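Local coordinates for protein nicotinate-nucleotide--dimethylbenzimidazole phosphoribosyltransferase (Thermus thermophilus HB8, PDB 1WX1) that probably transfers the phosphoribosyl group of nicotinate mononucleotide to 5,6-dimethylbenzimidazole, giving alpha-ribazole 5'-phosphate for cobalamin biosynthesis, at residues A52-S64 with V118-A130; A160-L174 with V225-Y237. All blocks are in the same frame, centred on the assembly; numbering follows the deposited sequence.

Contact 1 of 2, residues A52-S64 with V118-A130; sequences AAADHGVVAEGVS and VRPGTANLAQGPA. With NA (sodium ion), chain C.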
loop_
_atom_site.group_PDB
_atom_site.type_symbol
_atom_site.label_atom_id
_atom_site.label_comp_id
_atom_site.label_asym_id
_atom_site.label_seq_id
_atom_site.Cartn_x
_atom_site.Cartn_y
_atom_site.Cartn_z
ATOM N N ALA A 52 -14.821 -11.437 12.607
ATOM C CA ALA A 52 -15.504 -12.570 13.227
ATOM C C ALA A 52 -14.607 -13.171 14.307
ATOM O O ALA A 52 -13.418 -13.392 14.081
ATOM C CB ALA A 52 -15.839 -13.616 12.168
ATOM N N ALA A 53 -15.180 -13.443 15.476
ATOM C CA ALA A 53 -14.406 -13.984 16.583
ATOM C C ALA A 53 -15.019 -15.232 17.199
ATOM O O ALA A 53 -16.235 -15.341 17.336
ATOM C CB ALA A 53 -14.234 -12.914 17.665
ATOM N N ALA A 54 -14.154 -16.166 17.577
ATOM C CA ALA A 54 -14.580 -17.405 18.206
ATOM C C ALA A 54 -13.353 -18.101 18.775
ATOM O O ALA A 54 -12.231 -17.870 18.321
ATOM C CB ALA A 54 -15.273 -18.312 17.188
ATOM N N ASP A 55 -13.570 -18.950 19.771
ATOM C CA ASP A 55 -12.470 -19.678 20.373
ATOM C C ASP A 55 -12.325 -21.071 19.793
ATOM O O ASP A 55 -13.235 -21.577 19.134
ATOM C CB ASP A 55 -12.627 -19.704 21.890
ATOM C CG ASP A 55 -12.105 -18.432 22.527
ATOM O OD1 ASP A 55 -12.876 -17.725 23.213
ATOM O OD2 ASP A 55 -10.909 -18.134 22.320
ATOM N N HIS A 56 -11.168 -21.678 20.039
ATOM C CA HIS A 56 -10.842 -22.991 19.495
ATOM C C HIS A 56 -10.402 -24.003 20.550
ATOM O O HIS A 56 -9.519 -23.720 21.360
ATOM C CB HIS A 56 -9.723 -22.825 18.463
ATOM C CG HIS A 56 -10.075 -21.911 17.335
ATOM N ND1 HIS A 56 -10.431 -22.370 16.084
ATOM C CD2 HIS A 56 -10.163 -20.558 17.272
ATOM C CE1 HIS A 56 -10.723 -21.347 15.304
ATOM N NE2 HIS A 56 -10.567 -20.234 16.004
ATOM N N GLY A 57 -11.010 -25.186 20.529
ATOM C CA GLY A 57 -10.643 -26.215 21.484
ATOM C C GLY A 57 -9.236 -26.735 21.241
ATOM O O GLY A 57 -8.612 -27.295 22.143
ATOM N N VAL A 58 -8.724 -26.539 20.029
ATOM C CA VAL A 58 -7.387 -27.018 19.687
ATOM C C VAL A 58 -6.272 -26.332 20.484
ATOM O O VAL A 58 -5.121 -26.764 20.443
ATOM C CB VAL A 58 -7.118 -26.893 18.154
ATOM C CG1 VAL A 58 -6.826 -25.456 17.776
ATOM C CG2 VAL A 58 -5.974 -27.824 17.743
ATOM N N VAL A 59 -6.604 -25.275 21.223
ATOM C CA VAL A 59 -5.589 -24.603 22.026
ATOM C C VAL A 59 -5.043 -25.583 23.059
ATOM O O VAL A 59 -3.957 -25.389 23.595
ATOM C CB VAL A 59 -6.143 -23.371 22.781
ATOM C CG1 VAL A 59 -6.548 -22.287 21.787
ATOM C CG2 VAL A 59 -7.322 -23.783 23.653
ATOM N N ALA A 60 -5.805 -26.636 23.333
ATOM C CA ALA A 60 -5.386 -27.636 24.307
ATOM C C ALA A 60 -4.174 -28.426 23.810
ATOM O O ALA A 60 -3.520 -29.124 24.588
ATOM C CB ALA A 60 -6.543 -28.581 24.616
ATOM N N GLU A 61 -3.881 -28.314 22.516
ATOM C CA GLU A 61 -2.745 -29.012 21.918
ATOM C C GLU A 61 -1.455 -28.193 22.006
ATOM O O GLU A 61 -0.422 -28.584 21.450
ATOM C CB GLU A 61 -3.031 -29.331 20.447
ATOM C CG GLU A 61 -4.212 -30.267 20.207
ATOM C CD GLU A 61 -4.038 -31.620 20.876
ATOM O OE1 GLU A 61 -2.921 -32.169 20.819
ATOM O OE2 GLU A 61 -5.018 -32.141 21.446
ATOM N N GLY A 62 -1.521 -27.055 22.687
ATOM C CA GLY A 62 -0.349 -26.209 22.841
ATOM C C GLY A 62 0.144 -25.635 21.525
ATOM O O GLY A 62 1.343 -25.655 21.239
ATOM N N VAL A 63 -0.779 -25.109 20.727
ATOM C CA VAL A 63 -0.429 -24.546 19.429
ATOM C C VAL A 63 -0.305 -23.026 19.443
ATOM O O VAL A 63 -0.044 -22.416 18.407
ATOM C CB VAL A 63 -1.464 -24.949 18.358
ATOM C CG1 VAL A 63 -1.518 -26.462 18.245
ATOM C CG2 VAL A 63 -2.841 -24.391 18.719
ATOM N N SER A 64 -0.490 -22.420 20.611
ATOM C CA SER A 64 -0.392 -20.973 20.748
ATOM C C SER A 64 0.260 -20.559 22.064
ATOM O O SER A 64 0.037 -21.184 23.103
ATOM C CB SER A 64 -1.783 -20.341 20.660
ATOM O OG SER A 64 -1.710 -18.939 20.846
ATOM N N VAL A 118 -22.621 -19.208 18.724
ATOM C CA VAL A 118 -23.160 -20.517 18.368
ATOM C C VAL A 118 -22.911 -21.499 19.516
ATOM O O VAL A 118 -23.783 -22.290 19.889
ATOM C CB VAL A 118 -22.494 -21.042 17.076
ATOM C CG1 VAL A 118 -22.956 -22.469 16.784
ATOM C CG2 VAL A 118 -22.841 -20.119 15.913
ATOM N N ARG A 119 -21.707 -21.427 20.068
ATOM C CA ARG A 119 -21.297 -22.260 21.190
ATOM C C ARG A 119 -20.037 -21.615 21.752
ATOM O O ARG A 119 -19.403 -20.799 21.079
ATOM C CB ARG A 119 -21.003 -23.693 20.728
ATOM C CG ARG A 119 -20.096 -23.793 19.510
ATOM C CD ARG A 119 -19.864 -25.253 19.122
ATOM N NE ARG A 119 -19.017 -25.946 20.095
ATOM C CZ ARG A 119 -18.897 -27.267 20.180
ATOM N NH1 ARG A 119 -19.576 -28.057 19.353
ATOM N NH2 ARG A 119 -18.086 -27.800 21.083
ATOM N N PRO A 120 -19.666 -21.956 22.996
ATOM C CA PRO A 120 -18.467 -21.381 23.613
ATOM C C PRO A 120 -17.198 -22.019 23.059
ATOM O O PRO A 120 -16.562 -22.839 23.716
ATOM C CB PRO A 120 -18.678 -21.676 25.097
ATOM C CG PRO A 120 -19.364 -23.007 25.064
ATOM C CD PRO A 120 -20.391 -22.816 23.950
ATOM N N GLY A 121 -16.835 -21.629 21.843
ATOM C CA GLY A 121 -15.653 -22.184 21.216
ATOM C C GLY A 121 -15.919 -23.567 20.646
ATOM O O GLY A 121 -16.892 -24.228 21.007
ATOM N N THR A 122 -15.050 -24.009 19.748
ATOM C CA THR A 122 -15.194 -25.322 19.130
ATOM C C THR A 122 -14.578 -26.404 20.010
ATOM O O THR A 122 -13.875 -26.110 20.981
ATOM C CB THR A 122 -14.446 -25.388 17.801
ATOM O OG1 THR A 122 -13.094 -24.970 18.022
ATOM C CG2 THR A 122 -15.098 -24.492 16.753
ATOM N N ALA A 123 -14.850 -27.656 19.659
ATOM C CA ALA A 123 -14.264 -28.788 20.366
ATOM C C ALA A 123 -12.844 -28.861 19.789
ATOM O O ALA A 123 -12.543 -28.170 18.816
ATOM C CB ALA A 123 -15.038 -30.073 20.047
ATOM N N ASN A 124 -11.982 -29.684 20.383
ATOM C CA ASN A 124 -10.599 -29.838 19.925
ATOM C C ASN A 124 -10.578 -30.559 18.575
ATOM O O ASN A 124 -10.842 -31.756 18.505
ATOM C CB ASN A 124 -9.804 -30.655 20.950
ATOM C CG ASN A 124 -8.316 -30.680 20.657
ATOM O OD1 ASN A 124 -7.881 -30.414 19.537
ATOM N ND2 ASN A 124 -7.525 -31.017 21.669
ATOM N N LEU A 125 -10.242 -29.833 17.512
ATOM C CA LEU A 125 -10.226 -30.410 16.166
ATOM C C LEU A 125 -9.222 -31.547 15.971
ATOM O O LEU A 125 -9.328 -32.318 15.015
ATOM C CB LEU A 125 -9.965 -29.303 15.128
ATOM C CG LEU A 125 -8.580 -28.647 15.103
ATOM C CD1 LEU A 125 -7.643 -29.467 14.224
ATOM C CD2 LEU A 125 -8.695 -27.230 14.544
ATOM N N ALA A 126 -8.241 -31.649 16.862
ATOM C CA ALA A 126 -7.246 -32.708 16.755
ATOM C C ALA A 126 -7.758 -34.027 17.325
ATOM O O ALA A 126 -7.181 -35.089 17.066
ATOM C CB ALA A 126 -5.960 -32.302 17.481
ATOM N N GLN A 127 -8.845 -33.961 18.087
ATOM C CA GLN A 127 -9.393 -35.153 18.731
ATOM C C GLN A 127 -10.783 -35.556 18.250
ATOM O O GLN A 127 -11.265 -36.637 18.583
ATOM C CB GLN A 127 -9.431 -34.941 20.247
ATOM C CG GLN A 127 -8.097 -34.496 20.839
ATOM C CD GLN A 127 -7.008 -35.545 20.698
ATOM O OE1 GLN A 127 -7.287 -36.721 20.452
ATOM N NE2 GLN A 127 -5.764 -35.125 20.839
ATOM N N GLY A 128 -11.430 -34.687 17.482
ATOM C CA GLY A 128 -12.762 -34.996 16.991
ATOM C C GLY A 128 -13.324 -33.819 16.219
ATOM O O GLY A 128 -12.644 -32.805 16.080
ATOM N N PRO A 129 -14.560 -33.917 15.704
ATOM C CA PRO A 129 -15.153 -32.808 14.948
ATOM C C PRO A 129 -15.183 -31.518 15.759
ATOM O O PRO A 129 -15.564 -31.514 16.932
ATOM C CB PRO A 129 -16.553 -33.324 14.614
ATOM C CG PRO A 129 -16.840 -34.283 15.734
ATOM C CD PRO A 129 -15.532 -35.006 15.891
ATOM N N ALA A 130 -14.782 -30.424 15.126
ATOM C CA ALA A 130 -14.743 -29.132 15.794
ATOM C C ALA A 130 -16.131 -28.643 16.187
ATOM O O ALA A 130 -16.303 -28.025 17.238
ATOM C CB ALA A 130 -14.058 -28.108 14.897
HETATM NA NA NA C . -11.999 -37.855 20.603
HETATM O O HOH W 1 -11.448 -24.914 15.818
HETATM O O HOH W 2 -10.442 -26.917 17.708
HETATM O O HOH W 3 -11.218 -40.007 19.071
HETATM O O HOH W 4 -14.241 -38.094 19.107
HETATM O O HOH W 5 -12.851 -35.552 21.632
#

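Contact 2 of 2, residues A160-L174 with V225-Y237; sequences AGDMGIGNTTAAAAL and VGGLELVAIAGIY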
loop_
_atom_site.group_PDB
_atom_site.type_symbol
_atom_site.label_atom_id
_atom_site.label_comp_id
_atom_site.label_asym_id
_atom_site.label_seq_id
_atom_site.Cartn_x
_atom_site.Cartn_y
_atom_site.Cartn_z
ATOM N N ALA A 160 -13.083 -9.004 5.556
ATOM C CA ALA A 160 -13.401 -9.807 6.723
ATOM C C ALA A 160 -12.145 -9.828 7.577
ATOM O O ALA A 160 -11.028 -9.700 7.063
ATOM C CB ALA A 160 -13.793 -11.232 6.320
ATOM N N GLY A 161 -12.340 -9.956 8.883
ATOM C CA GLY A 161 -11.227 -10.017 9.811
ATOM C C GLY A 161 -11.455 -11.209 10.725
ATOM O O GLY A 161 -12.588 -11.688 10.857
ATOM N N ASP A 162 -10.392 -11.685 11.362
ATOM C CA ASP A 162 -10.491 -12.831 12.257
ATOM C C ASP A 162 -9.894 -12.541 13.628
ATOM O O ASP A 162 -8.961 -11.756 13.762
ATOM C CB ASP A 162 -9.709 -14.006 11.683
ATOM C CG ASP A 162 -8.214 -13.733 11.665
ATOM O OD1 ASP A 162 -7.788 -12.792 10.953
ATOM O OD2 ASP A 162 -7.464 -14.441 12.375
ATOM N N MET A 163 -10.442 -13.183 14.649
ATOM C CA MET A 163 -9.899 -13.059 15.993
ATOM C C MET A 163 -10.241 -14.362 16.690
ATOM O O MET A 163 -11.410 -14.671 16.919
ATOM C CB MET A 163 -10.495 -11.876 16.753
ATOM C CG MET A 163 -9.868 -11.664 18.149
ATOM S SD MET A 163 -8.055 -11.389 18.151
ATOM C CE MET A 163 -7.482 -12.695 19.273
ATOM N N GLY A 164 -9.211 -15.138 16.998
ATOM C CA GLY A 164 -9.426 -16.406 17.666
ATOM C C GLY A 164 -8.103 -17.082 17.953
ATOM O O GLY A 164 -7.405 -17.491 17.033
ATOM N N ILE A 165 -7.752 -17.187 19.230
ATOM C CA ILE A 165 -6.502 -17.831 19.616
ATOM C C ILE A 165 -6.535 -19.273 19.124
ATOM O O ILE A 165 -7.492 -20.000 19.375
ATOM C CB ILE A 165 -6.313 -17.805 21.154
ATOM C CG1 ILE A 165 -6.189 -16.355 21.639
ATOM C CG2 ILE A 165 -5.077 -18.602 21.544
ATOM C CD1 ILE A 165 -5.080 -15.570 20.964
ATOM N N GLY A 166 -5.489 -19.664 18.403
ATOM C CA GLY A 166 -5.408 -21.009 17.866
ATOM C C GLY A 166 -6.064 -21.165 16.505
ATOM O O GLY A 166 -6.092 -22.266 15.956
ATOM N N ASN A 167 -6.568 -20.079 15.927
ATOM C CA ASN A 167 -7.240 -20.230 14.644
ATOM C C ASN A 167 -6.339 -20.478 13.429
ATOM O O ASN A 167 -6.832 -20.847 12.366
ATOM C CB ASN A 167 -8.206 -19.058 14.399
ATOM C CG ASN A 167 -7.513 -17.783 13.981
ATOM O OD1 ASN A 167 -6.290 -17.695 13.938
ATOM N ND2 ASN A 167 -8.313 -16.771 13.662
ATOM N N THR A 168 -5.027 -20.310 13.572
ATOM C CA THR A 168 -4.153 -20.578 12.434
ATOM C C THR A 168 -4.058 -22.095 12.244
ATOM O O THR A 168 -3.777 -22.577 11.152
ATOM C CB THR A 168 -2.740 -19.973 12.623
ATOM O OG1 THR A 168 -2.073 -20.626 13.705
ATOM C CG2 THR A 168 -2.840 -18.485 12.922
ATOM N N THR A 169 -4.306 -22.851 13.309
ATOM C CA THR A 169 -4.272 -24.299 13.201
ATOM C C THR A 169 -5.558 -24.743 12.510
ATOM O O THR A 169 -5.527 -25.577 11.606
ATOM C CB THR A 169 -4.146 -24.972 14.588
ATOM O OG1 THR A 169 -2.887 -24.619 15.166
ATOM C CG2 THR A 169 -4.210 -26.489 14.459
ATOM N N ALA A 170 -6.686 -24.173 12.928
ATOM C CA ALA A 170 -7.971 -24.500 12.315
ATOM C C ALA A 170 -7.945 -24.059 10.847
ATOM O O ALA A 170 -8.491 -24.740 9.980
ATOM C CB ALA A 170 -9.115 -23.793 13.052
ATOM N N ALA A 171 -7.313 -22.918 10.578
ATOM C CA ALA A 171 -7.221 -22.409 9.210
ATOM C C ALA A 171 -6.366 -23.349 8.357
ATOM O O ALA A 171 -6.669 -23.580 7.186
ATOM C CB ALA A 171 -6.625 -21.008 9.208
ATOM N N ALA A 172 -5.301 -23.887 8.949
ATOM C CA ALA A 172 -4.420 -24.806 8.236
ATOM C C ALA A 172 -5.164 -26.094 7.897
ATOM O O ALA A 172 -5.032 -26.627 6.791
ATOM C CB ALA A 172 -3.187 -25.116 9.080
ATOM N N ALA A 173 -5.953 -26.587 8.848
ATOM C CA ALA A 173 -6.711 -27.812 8.647
ATOM C C ALA A 173 -7.748 -27.632 7.546
ATOM O O ALA A 173 -7.867 -28.469 6.640
ATOM C CB ALA A 173 -7.394 -28.227 9.949
ATOM N N LEU A 174 -8.495 -26.535 7.626
ATOM C CA LEU A 174 -9.525 -26.246 6.641
ATOM C C LEU A 174 -8.906 -26.045 5.261
ATOM O O LEU A 174 -9.438 -26.522 4.256
ATOM C CB LEU A 174 -10.309 -24.996 7.047
ATOM C CG LEU A 174 -11.415 -24.556 6.080
ATOM C CD1 LEU A 174 -12.409 -25.697 5.885
ATOM C CD2 LEU A 174 -12.124 -23.325 6.635
ATOM N N VAL A 225 -13.286 -29.936 10.646
ATOM C CA VAL A 225 -11.927 -29.505 10.938
ATOM C C VAL A 225 -11.650 -28.020 11.106
ATOM O O VAL A 225 -10.517 -27.651 11.396
ATOM C CB VAL A 225 -10.967 -29.993 9.827
ATOM C CG1 VAL A 225 -11.286 -31.437 9.450
ATOM C CG2 VAL A 225 -11.091 -29.084 8.603
ATOM N N GLY A 226 -12.656 -27.172 10.919
ATOM C CA GLY A 226 -12.420 -25.740 11.009
ATOM C C GLY A 226 -12.752 -25.034 12.305
ATOM O O GLY A 226 -12.677 -25.618 13.389
ATOM N N GLY A 227 -13.093 -23.754 12.171
ATOM C CA GLY A 227 -13.447 -22.923 13.308
ATOM C C GLY A 227 -14.728 -22.166 13.002
ATOM O O GLY A 227 -15.074 -21.948 11.836
ATOM N N LEU A 228 -15.438 -21.759 14.046
ATOM C CA LEU A 228 -16.692 -21.036 13.873
ATOM C C LEU A 228 -16.550 -19.709 13.135
ATOM O O LEU A 228 -17.364 -19.395 12.269
ATOM C CB LEU A 228 -17.340 -20.796 15.239
ATOM C CG LEU A 228 -17.833 -22.079 15.916
ATOM C CD1 LEU A 228 -17.868 -21.888 17.422
ATOM C CD2 LEU A 228 -19.220 -22.449 15.372
ATOM N N GLU A 229 -15.529 -18.929 13.482
ATOM C CA GLU A 229 -15.332 -17.636 12.842
ATOM C C GLU A 229 -14.872 -17.816 11.395
ATOM O O GLU A 229 -15.092 -16.946 10.559
ATOM C CB GLU A 229 -14.325 -16.776 13.634
ATOM C CG GLU A 229 -12.857 -17.064 13.365
ATOM C CD GLU A 229 -12.303 -18.188 14.213
ATOM O OE1 GLU A 229 -13.036 -19.172 14.452
ATOM O OE2 GLU A 229 -11.126 -18.087 14.627
ATOM N N LEU A 230 -14.241 -18.948 11.092
ATOM C CA LEU A 230 -13.791 -19.196 9.722
ATOM C C LEU A 230 -15.017 -19.434 8.837
ATOM O O LEU A 230 -15.072 -18.984 7.691
ATOM C CB LEU A 230 -12.849 -20.412 9.665
ATOM C CG LEU A 230 -11.593 -20.358 10.549
ATOM C CD1 LEU A 230 -10.693 -21.552 10.232
ATOM C CD2 LEU A 230 -10.829 -19.056 10.313
ATOM N N VAL A 231 -15.999 -20.146 9.378
ATOM C CA VAL A 231 -17.232 -20.422 8.652
ATOM C C VAL A 231 -18.030 -19.116 8.537
ATOM O O VAL A 231 -18.646 -18.846 7.507
ATOM C CB VAL A 231 -18.071 -21.485 9.386
ATOM C CG1 VAL A 231 -19.407 -21.689 8.679
ATOM C CG2 VAL A 231 -17.293 -22.794 9.445
ATOM N N ALA A 232 -18.016 -18.312 9.598
ATOM C CA ALA A 232 -18.720 -17.033 9.580
ATOM C C ALA A 232 -18.090 -16.140 8.513
ATOM O O ALA A 232 -18.785 -15.387 7.825
ATOM C CB ALA A 232 -18.628 -16.357 10.947
ATOM N N ILE A 233 -16.770 -16.230 8.374
ATOM C CA ILE A 233 -16.066 -15.431 7.383
ATOM C C ILE A 233 -16.523 -15.815 5.978
ATOM O O ILE A 233 -16.667 -14.955 5.108
ATOM C CB ILE A 233 -14.540 -15.568 7.569
ATOM C CG1 ILE A 233 -14.128 -14.725 8.789
ATOM C CG2 ILE A 233 -13.791 -15.114 6.310
ATOM C CD1 ILE A 233 -12.735 -15.003 9.315
ATOM N N ALA A 234 -16.775 -17.101 5.760
ATOM C CA ALA A 234 -17.268 -17.551 4.461
ATOM C C ALA A 234 -18.630 -16.882 4.217
ATOM O O ALA A 234 -18.945 -16.474 3.096
ATOM C CB ALA A 234 -17.421 -19.061 4.456
ATOM N N GLY A 235 -19.428 -16.767 5.279
ATOM C CA GLY A 235 -20.734 -16.139 5.165
ATOM C C GLY A 235 -20.628 -14.664 4.828
ATOM O O GLY A 235 -21.423 -14.132 4.046
ATOM N N ILE A 236 -19.644 -13.998 5.420
ATOM C CA ILE A 236 -19.430 -12.580 5.164
ATOM C C ILE A 236 -19.145 -12.370 3.678
ATOM O O ILE A 236 -19.734 -11.488 3.046
ATOM C CB ILE A 236 -18.244 -12.047 6.007
ATOM C CG1 ILE A 236 -18.645 -12.032 7.486
ATOM C CG2 ILE A 236 -17.820 -10.646 5.525
ATOM C CD1 ILE A 236 -17.471 -11.861 8.445
ATOM N N TYR A 237 -18.260 -13.192 3.115
ATOM C CA TYR A 237 -17.915 -13.060 1.702
ATOM C C TYR A 237 -19.047 -13.475 0.759
ATOM O O TYR A 237 -19.238 -12.856 -0.287
ATOM C CB TYR A 237 -16.632 -13.847 1.391
ATOM C CG TYR A 237 -15.368 -13.168 1.904
ATOM C CD1 TYR A 237 -14.484 -13.841 2.747
ATOM C CD2 TYR A 237 -15.065 -11.854 1.549
ATOM C CE1 TYR A 237 -13.334 -13.222 3.228
ATOM C CE2 TYR A 237 -13.910 -11.223 2.027
ATOM C CZ TYR A 237 -13.052 -11.917 2.867
ATOM O OH TYR A 237 -11.933 -11.296 3.372
#

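Contact 1 of 2, residues A52-S64 with V118-A130
Glu61 sets CG opposite its own carbonyl carbon (chi1 -63°) and bends again at chi2, while Asn124 extends with CG opposite its backbone N (chi1 -171°), so that the two side chains cross at about a right angle, with the carboxylate and amide planes 47° apart. The setting is a Rossmann-like parallel sheet: the loop that leaves strand 47-54 at its C-terminal end is held against the loop following strand 113-115. Asn124 ND2 meets the anti lone pair of Glu61 OE2 at 2.8 Å, and Gln127 NE2 comes to Glu61 OE2 from above the carboxylate plane at 3.1 Å, almost straight. The other end of the Asn124 amide closes an Asx turn, OD1 accepting from Ala126 N. Beside the amide, Val58 CG2 lies 3.8 Å from Leu125 CG. Nearer the strand, Thr122 N donates to Asp55 O at 3.1 Å. At Gly57 a side chain would probably collide with the backbone of residues 122-124. Gln127 lends its backbone O to a sodium ion, whose other ligands in the model are three waters. Thr122 OG1 accepts from Gly57 N at 3.3 Å and shares a water with ND1 of His56, whose NE2 bonds Glu229 OE2.

Contact 2 of 2, residues A160-L174 with V225-Y237
Asn167 and Glu229 make the main polar link of a contact in which a strand of the Rossmann-like parallel sheet, the helix after it and helix 228-242 meet; helix 228-237 runs nearly antiparallel to strand 160-163. Among the hydrogen bonds, Asn167 ND2 serves two carboxylates, both close to its amide plane: Asp162 OD2, on its anti lone pair at 2.8 Å, and Glu229 OE2, on the anti side at 3.3 Å. Glu229, with CG between its backbone N and carbonyl carbon (chi1 82°) and a bend at chi2, also shares a hydrogen bond with His56 NE2 at OE2. Asp162 OD1 accepts from the backbone N of Glu304, the predicted proton acceptor, so this network adjoins the probable active site. A leucine in place of Asn167 would probably leave the carboxylates of Asp162 and Glu229, with OD2 and OE2 5.6 Å apart, without the amide that bridges them. At the far end of the strand, Ala160 N makes only a weak bond, 3.4 Å long, to Tyr237 OH, which also bonds Val248 O.

The apolar contacts form two patches. Leu230 CD1 rests on helix 167-174, 3.9 Å from Ala170 CB, and Val225 CB lies 4.0 Å from Ala173 CB. Along the strand, Ile233 CG2 and Ile236 CG2 close on Ala160 CB, and Tyr237 CZ comes to 3.6 Å from Ala160 CB.

How the contacts relate
Read from the N terminus, the chain shows how a sheet fold can be tied by successive closures. Contact 1 comes first: the chain passes from strand 47-54 through two helices and strands 94-100 and 113-115 before 118-130 returns to 52-64. Contact 2 opens afterwards, on strand 157-163, and closes when 225-237 comes back after a largely helical excursion. The two are therefore in series, neither nested nor crossed. In space they adjoin, because strands 47-54 and 157-163 are neighbours in the sheet: Ala52 N lies 2.8 Å from Gly161 O. His56 NE2, 2.6 Å from Glu229 OE2, joins the loop of contact 1 to the helix of contact 2.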